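Local coordinates for protein starch synthase I (Hordeum vulgare, PDB 4HLN) that belongs to the plant starch synthases, glycosyltransferases of the GT-B type whose two Rossmann-like domains face each other across a cleft, at residues 408-413 with 425-430. Numbering follows the deposited sequence.
Sequences CLPHHY and KAELQR
Glu427 OE2 accepts a hydrogen bond of 3.0 Å from Arg430 NE, part of a salt bridge within helix 419-432 from Glu427 to the residue three positions on. The nitrogen meets the oxygen nearly along its C-O axis, while the carboxylate oxygen lies 18° out of the guanidinium plane. Both residues also touch a crystal neighbour, so lattice packing may contribute to this pose. With its acid turned to Arg430, Glu427 offers mainly its aliphatic part to the loop 408-413. Chi1 (-79°) puts CG across from the carbonyl carbon, on the side of the backbone N, and a bend at chi2 (-53°) folds the chain instead of extending it. Pro410 CG rests against Glu427 CB at 4.0 Å, the two side chains running antiparallel past one another. His411 adds a looser touch: its CD2 lies 4.4 Å from Glu427 CG, which sits at the imidazole edge near the ring plane. His411 NE2 stays 5.7 Å from Glu427 OE2, so any attraction would be weak and would depend on the imidazole being protonated. This small, apolar surface contact joins the loop following strand 389-391 to helix 419-432, where Pro410 and His411 also pack on Cys424. Leu409 of the loop packs on Arg510 and Ala513 of helix 505-514, and Leu428 turns from its helix onto Leu442 of strand 442-446 in the six-stranded parallel sheet.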
# COMPACT_ATOMS: atom_id res chain seq x y z
N CYS A 408 -18.49 9.82 16.39
CA CYS A 408 -19.16 8.53 16.38
C CYS A 408 -19.10 7.80 17.75
O CYS A 408 -19.83 6.82 17.98
CB CYS A 408 -18.57 7.65 15.27
SG CYS A 408 -18.83 8.23 13.56
N LEU A 409 -18.25 8.29 18.64
CA LEU A 409 -18.05 7.67 19.95
C LEU A 409 -18.90 8.25 21.07
O LEU A 409 -19.07 9.45 21.18
CB LEU A 409 -16.61 7.85 20.39
CG LEU A 409 -15.51 7.34 19.49
CD1 LEU A 409 -14.25 7.30 20.34
CD2 LEU A 409 -15.88 5.96 18.97
N PRO A 410 -19.40 7.39 21.97
CA PRO A 410 -20.19 7.84 23.11
C PRO A 410 -19.36 8.66 24.11
O PRO A 410 -19.91 9.51 24.81
CB PRO A 410 -20.62 6.53 23.76
CG PRO A 410 -19.51 5.59 23.42
CD PRO A 410 -19.20 5.93 21.99
N HIS A 411 -18.06 8.39 24.18
CA HIS A 411 -17.17 9.13 25.08
C HIS A 411 -15.83 9.42 24.44
O HIS A 411 -15.38 8.68 23.56
CB HIS A 411 -16.95 8.37 26.37
CG HIS A 411 -18.21 8.11 27.13
ND1 HIS A 411 -18.86 9.10 27.84
CD2 HIS A 411 -18.95 6.99 27.29
CE1 HIS A 411 -19.94 8.60 28.40
NE2 HIS A 411 -20.02 7.32 28.08
N HIS A 412 -15.19 10.49 24.87
CA HIS A 412 -13.92 10.86 24.27
C HIS A 412 -12.78 10.68 25.25
O HIS A 412 -12.96 10.70 26.47
CB HIS A 412 -13.98 12.29 23.75
CG HIS A 412 -14.97 12.48 22.64
ND1 HIS A 412 -15.73 13.63 22.50
CD2 HIS A 412 -15.33 11.68 21.61
CE1 HIS A 412 -16.51 13.52 21.44
NE2 HIS A 412 -16.29 12.34 20.88
N TYR A 413 -11.60 10.45 24.70
CA TYR A 413 -10.42 10.24 25.52
C TYR A 413 -9.15 10.64 24.77
O TYR A 413 -9.17 10.90 23.56
CB TYR A 413 -10.35 8.78 25.99
CG TYR A 413 -10.19 7.74 24.89
CD1 TYR A 413 -8.93 7.35 24.45
CD2 TYR A 413 -11.29 7.12 24.32
CE1 TYR A 413 -8.78 6.39 23.47
CE2 TYR A 413 -11.15 6.16 23.35
CZ TYR A 413 -9.90 5.79 22.92
OH TYR A 413 -9.77 4.83 21.93
N LYS A 425 -15.79 0.96 25.84
CA LYS A 425 -15.84 -0.50 25.88
C LYS A 425 -17.14 -1.02 26.49
O LYS A 425 -17.71 -2.00 26.01
CB LYS A 425 -14.67 -1.06 26.69
CG LYS A 425 -14.62 -2.59 26.70
CD LYS A 425 -13.57 -3.07 27.67
CE LYS A 425 -13.43 -4.58 27.65
NZ LYS A 425 -12.22 -4.99 28.39
N ALA A 426 -17.57 -0.36 27.56
CA ALA A 426 -18.77 -0.78 28.26
C ALA A 426 -19.95 -0.54 27.35
O ALA A 426 -20.81 -1.41 27.17
CB ALA A 426 -18.91 -0.02 29.54
N GLU A 427 -19.96 0.65 26.74
CA GLU A 427 -21.04 1.02 25.85
C GLU A 427 -21.07 0.15 24.60
O GLU A 427 -22.11 -0.04 23.98
CB GLU A 427 -20.91 2.49 25.47
CG GLU A 427 -21.42 3.42 26.55
CD GLU A 427 -22.84 3.07 26.98
OE1 GLU A 427 -23.79 3.41 26.23
OE2 GLU A 427 -23.01 2.46 28.06
N LEU A 428 -19.91 -0.38 24.25
CA LEU A 428 -19.82 -1.25 23.10
C LEU A 428 -20.34 -2.63 23.46
O LEU A 428 -21.10 -3.23 22.71
CB LEU A 428 -18.38 -1.31 22.58
CG LEU A 428 -18.11 -2.26 21.40
CD1 LEU A 428 -18.88 -1.83 20.15
CD2 LEU A 428 -16.61 -2.35 21.13
N GLN A 429 -19.92 -3.15 24.61
CA GLN A 429 -20.44 -4.44 25.07
C GLN A 429 -21.96 -4.37 25.12
O GLN A 429 -22.65 -5.30 24.71
CB GLN A 429 -19.87 -4.81 26.43
CG GLN A 429 -18.42 -5.26 26.34
CD GLN A 429 -17.71 -5.22 27.68
OE1 GLN A 429 -17.99 -4.37 28.53
NE2 GLN A 429 -16.77 -6.14 27.87
N ARG A 430 -22.48 -3.24 25.60
CA ARG A 430 -23.92 -3.08 25.69
C ARG A 430 -24.58 -3.12 24.32
O ARG A 430 -25.54 -3.87 24.10
CB ARG A 430 -24.28 -1.82 26.47
CG ARG A 430 -23.92 -1.91 27.96
CD ARG A 430 -24.58 -0.80 28.78
NE ARG A 430 -23.59 -0.05 29.56
CZ ARG A 430 -23.34 -0.26 30.85
NH1 ARG A 430 -24.00 -1.19 31.51
NH2 ARG A 430 -22.42 0.46 31.47